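Local coordinates for YjbQ family protein (Sulfolobus tokodaii, PDB 1VE0) that is of unknown function but binds zinc and belongs to the uncharacterised YjbQ (UPF0047) family, at residues 8-22 with 113-127. Sequence-based numbering, arbitrary orientation.
Sequences FTVKTRSRFDSIDIT and RIILLEFDGPRTRTV. With SO4 (sulfate ion), chain B.
Thr-12 and Glu-118 meet where two antiparallel strand pairs, 8-11 with 124-127 and 17-20 with 113-118, run into their connecting loops. From its CB outward, Glu-118 meets a new partner at each atom. Its CB lies against CG2 of Thr-12 and, at 4.0 Å, against CB of Asp-17. CG, anti to the backbone N (chi1 170°), passes 3.5 Å from O of Arg-15, and a bend at chi2 (67°) then turns the carboxylate under Thr-12. There OE2 accepts the hydroxyl of Thr-12 OG1 at 2.8 Å on its anti side, and NE of Arg-125 on its syn side. OE1 takes NH1 of Arg-125, which also bonds Thr-45 OG1, through its syn lone pair, while the backbone N of Asp-120 comes in from above the carboxylate plane. Four bonds therefore fix the buried carboxylate, two of them the side-on grip of Arg-125. Replacing Glu-118 by alanine would probably deprive Arg-125 of that carboxylate and leave Thr-12 OG1 without its acceptor.

Thr-12 OG1 also receives N of Arg-123 at 2.9 Å. Beyond, NH2 of Arg-125 lies over the centre of the Arg-123 guanidinium, and both arginines donate to a sulfate, probably from the crystallisation liquor, which His-43, Thr-44 and Thr-45 also bind. Toward the other end, Val-10 CG2 presses on Leu-116 CD2 at 3.3 Å, a tight fit joining the two sheets, and CB of Val-127 sits over one face of the Phe-8 ring. Farther along, Asp-20 OD2 and NE of Arg-113 form a 2.8 Å salt bridge, carboxylate and guanidinium planes 75° apart, while OD1 of Asp-20 closes an Asx turn onto Thr-22 N. Asp-120 reaches Asn-83, a zinc ligand, and so links this buried Glu-Arg-Thr network, at the junction of two antiparallel sheets, to the metal site of this UPF0047 protein.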
# COMPACT_ATOMS: atom_id res chain seq x y z
N PHE A 8 5.71 14.46 -13.63
CA PHE A 8 7.08 14.95 -13.72
C PHE A 8 7.95 13.71 -13.86
O PHE A 8 7.51 12.61 -13.54
CB PHE A 8 7.46 15.79 -12.49
CG PHE A 8 7.43 15.04 -11.18
CD1 PHE A 8 8.51 14.25 -10.79
CD2 PHE A 8 6.33 15.16 -10.32
CE1 PHE A 8 8.50 13.59 -9.55
CE2 PHE A 8 6.31 14.51 -9.08
CZ PHE A 8 7.40 13.72 -8.69
N THR A 9 9.17 13.88 -14.37
CA THR A 9 10.08 12.74 -14.55
C THR A 9 11.34 12.88 -13.71
O THR A 9 11.76 13.98 -13.37
CB THR A 9 10.53 12.58 -16.03
OG1 THR A 9 11.25 13.75 -16.43
CG2 THR A 9 9.34 12.39 -16.95
N VAL A 10 11.93 11.74 -13.38
CA VAL A 10 13.17 11.73 -12.62
C VAL A 10 14.02 10.67 -13.28
O VAL A 10 13.52 9.63 -13.71
CB VAL A 10 12.96 11.38 -11.13
CG1 VAL A 10 12.12 12.45 -10.45
CG2 VAL A 10 12.30 10.02 -11.00
N LYS A 11 15.31 10.93 -13.37
CA LYS A 11 16.22 10.00 -14.00
C LYS A 11 16.91 9.16 -12.94
O LYS A 11 17.62 9.70 -12.10
CB LYS A 11 17.26 10.77 -14.82
CG LYS A 11 17.61 10.14 -16.14
CD LYS A 11 18.21 8.77 -15.96
CE LYS A 11 18.40 8.09 -17.31
NZ LYS A 11 17.09 7.93 -18.01
N THR A 12 16.71 7.84 -12.97
CA THR A 12 17.38 7.00 -11.99
C THR A 12 18.78 6.69 -12.53
O THR A 12 18.98 6.51 -13.73
CB THR A 12 16.57 5.73 -11.65
OG1 THR A 12 16.49 4.86 -12.78
CG2 THR A 12 15.16 6.13 -11.22
N ARG A 13 19.74 6.65 -11.61
CA ARG A 13 21.14 6.51 -11.96
C ARG A 13 21.78 5.15 -11.86
O ARG A 13 22.96 5.01 -12.14
CB ARG A 13 21.93 7.47 -11.08
CG ARG A 13 21.27 8.84 -10.93
CD ARG A 13 21.66 9.52 -9.63
NE ARG A 13 21.04 8.91 -8.45
CZ ARG A 13 21.11 9.43 -7.22
NH1 ARG A 13 20.53 8.82 -6.20
NH2 ARG A 13 21.77 10.56 -7.02
N SER A 14 21.01 4.14 -11.46
CA SER A 14 21.58 2.81 -11.30
C SER A 14 20.47 1.78 -11.38
O SER A 14 19.30 2.14 -11.50
CB SER A 14 22.28 2.75 -9.93
OG SER A 14 23.17 1.66 -9.86
N ARG A 15 20.82 0.50 -11.34
CA ARG A 15 19.79 -0.54 -11.38
C ARG A 15 18.91 -0.33 -10.15
O ARG A 15 17.68 -0.30 -10.25
CB ARG A 15 20.41 -1.93 -11.34
CG ARG A 15 19.40 -3.02 -11.55
CD ARG A 15 20.04 -4.38 -11.36
NE ARG A 15 19.33 -5.42 -12.10
CZ ARG A 15 19.60 -6.71 -12.02
NH1 ARG A 15 18.91 -7.59 -12.73
NH2 ARG A 15 20.57 -7.13 -11.21
N PHE A 16 19.56 -0.20 -9.00
CA PHE A 16 18.88 0.05 -7.72
C PHE A 16 19.19 1.49 -7.36
O PHE A 16 20.35 1.89 -7.29
CB PHE A 16 19.41 -0.89 -6.64
CG PHE A 16 18.91 -2.30 -6.77
CD1 PHE A 16 17.76 -2.70 -6.09
CD2 PHE A 16 19.54 -3.21 -7.61
CE1 PHE A 16 17.25 -3.99 -6.25
CE2 PHE A 16 19.04 -4.50 -7.78
CZ PHE A 16 17.89 -4.89 -7.10
N ASP A 17 18.15 2.28 -7.13
CA ASP A 17 18.35 3.69 -6.80
C ASP A 17 17.19 4.17 -5.95
O ASP A 17 16.10 3.58 -5.96
CB ASP A 17 18.44 4.50 -8.10
CG ASP A 17 19.12 5.83 -7.91
OD1 ASP A 17 19.68 6.08 -6.82
OD2 ASP A 17 19.12 6.63 -8.88
N SER A 18 17.42 5.24 -5.20
CA SER A 18 16.37 5.81 -4.36
C SER A 18 16.46 7.32 -4.50
O SER A 18 17.53 7.91 -4.33
CB SER A 18 16.54 5.36 -2.91
OG SER A 18 17.88 5.47 -2.47
N ILE A 19 15.34 7.94 -4.82
CA ILE A 19 15.33 9.38 -5.03
C ILE A 19 14.24 10.08 -4.24
O ILE A 19 13.08 9.68 -4.30
CB ILE A 19 15.10 9.69 -6.52
CG1 ILE A 19 16.27 9.13 -7.35
CG2 ILE A 19 14.94 11.20 -6.73
CD1 ILE A 19 16.09 9.31 -8.85
N ASP A 20 14.63 11.12 -3.51
CA ASP A 20 13.70 11.92 -2.72
C ASP A 20 12.97 12.83 -3.72
O ASP A 20 13.59 13.72 -4.30
CB ASP A 20 14.46 12.76 -1.69
CG ASP A 20 13.55 13.50 -0.74
OD1 ASP A 20 12.39 13.80 -1.11
OD2 ASP A 20 13.99 13.81 0.39
N ILE A 21 11.68 12.62 -3.92
CA ILE A 21 10.93 13.42 -4.88
C ILE A 21 9.95 14.38 -4.24
O ILE A 21 9.08 14.93 -4.90
CB ILE A 21 10.15 12.51 -5.88
CG1 ILE A 21 9.23 11.54 -5.12
CG2 ILE A 21 11.14 11.72 -6.73
CD1 ILE A 21 8.31 10.73 -6.03
N THR A 22 10.10 14.60 -2.93
CA THR A 22 9.20 15.48 -2.19
C THR A 22 9.01 16.87 -2.81
O THR A 22 7.89 17.35 -2.95
CB THR A 22 9.69 15.68 -0.75
OG1 THR A 22 10.06 14.41 -0.19
CG2 THR A 22 8.59 16.30 0.10
N ARG A 113 9.39 11.86 3.89
CA ARG A 113 9.75 12.36 2.57
C ARG A 113 9.10 11.37 1.59
O ARG A 113 8.84 10.22 1.94
CB ARG A 113 11.27 12.37 2.39
CG ARG A 113 12.02 13.25 3.42
CD ARG A 113 11.69 14.72 3.27
NE ARG A 113 12.26 15.29 2.06
CZ ARG A 113 12.18 16.58 1.72
NH1 ARG A 113 12.74 17.00 0.59
NH2 ARG A 113 11.54 17.44 2.50
N ILE A 114 8.82 11.83 0.39
CA ILE A 114 8.22 10.99 -0.63
C ILE A 114 9.42 10.44 -1.39
O ILE A 114 10.22 11.20 -1.91
CB ILE A 114 7.31 11.82 -1.53
CG1 ILE A 114 6.22 12.48 -0.66
CG2 ILE A 114 6.67 10.91 -2.61
CD1 ILE A 114 5.32 13.43 -1.41
N ILE A 115 9.54 9.12 -1.42
CA ILE A 115 10.69 8.50 -2.07
C ILE A 115 10.36 7.55 -3.21
O ILE A 115 9.47 6.71 -3.08
CB ILE A 115 11.51 7.72 -1.01
CG1 ILE A 115 12.01 8.70 0.06
CG2 ILE A 115 12.65 6.97 -1.67
CD1 ILE A 115 12.41 8.03 1.36
N LEU A 116 11.09 7.67 -4.33
CA LEU A 116 10.89 6.73 -5.44
C LEU A 116 11.98 5.66 -5.31
O LEU A 116 13.15 5.99 -5.18
CB LEU A 116 11.02 7.43 -6.80
CG LEU A 116 11.20 6.51 -8.02
CD1 LEU A 116 9.98 5.64 -8.22
CD2 LEU A 116 11.44 7.35 -9.25
N LEU A 117 11.59 4.39 -5.32
CA LEU A 117 12.55 3.29 -5.21
C LEU A 117 12.60 2.62 -6.58
O LEU A 117 11.58 2.22 -7.13
CB LEU A 117 12.13 2.27 -4.13
CG LEU A 117 12.15 2.74 -2.65
CD1 LEU A 117 11.76 1.55 -1.75
CD2 LEU A 117 13.55 3.24 -2.27
N GLU A 118 13.81 2.53 -7.12
CA GLU A 118 14.07 1.96 -8.44
C GLU A 118 14.74 0.60 -8.28
O GLU A 118 15.69 0.46 -7.51
CB GLU A 118 14.98 2.93 -9.21
CG GLU A 118 15.56 2.43 -10.52
CD GLU A 118 14.53 2.21 -11.59
OE1 GLU A 118 13.86 1.15 -11.55
OE2 GLU A 118 14.37 3.10 -12.47
N PHE A 119 14.25 -0.40 -9.01
CA PHE A 119 14.81 -1.74 -8.94
C PHE A 119 15.20 -2.25 -10.32
O PHE A 119 15.70 -3.36 -10.44
CB PHE A 119 13.80 -2.71 -8.32
CG PHE A 119 13.23 -2.22 -7.02
CD1 PHE A 119 11.92 -1.75 -6.95
CD2 PHE A 119 14.00 -2.19 -5.87
CE1 PHE A 119 11.39 -1.26 -5.76
CE2 PHE A 119 13.49 -1.69 -4.67
CZ PHE A 119 12.18 -1.23 -4.62
N ASP A 120 14.97 -1.44 -11.36
CA ASP A 120 15.30 -1.84 -12.73
C ASP A 120 15.83 -0.66 -13.54
O ASP A 120 15.46 -0.48 -14.71
CB ASP A 120 14.05 -2.41 -13.42
CG ASP A 120 14.38 -3.12 -14.74
OD1 ASP A 120 13.50 -3.19 -15.63
OD2 ASP A 120 15.51 -3.62 -14.88
N GLY A 121 16.69 0.15 -12.93
CA GLY A 121 17.25 1.30 -13.62
C GLY A 121 18.51 0.95 -14.40
O GLY A 121 18.87 -0.22 -14.48
N PRO A 122 19.20 1.92 -15.01
CA PRO A 122 18.86 3.35 -15.02
C PRO A 122 17.74 3.64 -16.01
O PRO A 122 17.71 3.06 -17.09
CB PRO A 122 20.17 4.01 -15.41
CG PRO A 122 20.80 2.99 -16.32
CD PRO A 122 20.53 1.69 -15.59
N ARG A 123 16.82 4.52 -15.65
CA ARG A 123 15.70 4.86 -16.51
C ARG A 123 15.10 6.22 -16.18
O ARG A 123 15.32 6.77 -15.09
CB ARG A 123 14.59 3.82 -16.37
CG ARG A 123 14.70 2.62 -17.28
CD ARG A 123 13.32 2.13 -17.63
NE ARG A 123 12.97 0.88 -16.96
CZ ARG A 123 11.78 0.31 -17.03
NH1 ARG A 123 11.54 -0.83 -16.40
NH2 ARG A 123 10.81 0.90 -17.72
N THR A 124 14.34 6.77 -17.12
CA THR A 124 13.64 8.02 -16.87
C THR A 124 12.29 7.52 -16.39
O THR A 124 11.57 6.85 -17.13
CB THR A 124 13.46 8.87 -18.13
OG1 THR A 124 14.73 9.42 -18.52
CG2 THR A 124 12.49 10.03 -17.86
N ARG A 125 11.97 7.81 -15.13
CA ARG A 125 10.71 7.38 -14.56
C ARG A 125 9.74 8.54 -14.49
O ARG A 125 10.12 9.68 -14.20
CB ARG A 125 10.92 6.81 -13.16
CG ARG A 125 11.82 5.59 -13.13
CD ARG A 125 11.24 4.47 -14.01
NE ARG A 125 11.81 3.17 -13.67
CZ ARG A 125 11.25 2.01 -13.99
NH1 ARG A 125 11.83 0.87 -13.64
NH2 ARG A 125 10.10 1.99 -14.66
N THR A 126 8.48 8.24 -14.75
CA THR A 126 7.46 9.28 -14.70
C THR A 126 6.61 9.11 -13.45
O THR A 126 6.20 8.00 -13.12
CB THR A 126 6.54 9.20 -15.92
OG1 THR A 126 7.32 9.40 -17.10
CG2 THR A 126 5.45 10.26 -15.83
N VAL A 127 6.37 10.22 -12.75
CA VAL A 127 5.54 10.19 -11.56
C VAL A 127 4.28 11.00 -11.79
O VAL A 127 4.34 12.15 -12.23
CB VAL A 127 6.27 10.78 -10.32
CG1 VAL A 127 5.32 10.79 -9.11
CG2 VAL A 127 7.51 9.96 -10.01
S SO4 B . 7.77 -0.48 -16.42
O1 SO4 B . 7.62 0.79 -17.17
O2 SO4 B . 8.23 -0.19 -15.06
O3 SO4 B . 8.76 -1.32 -17.11
O4 SO4 B . 6.47 -1.17 -16.35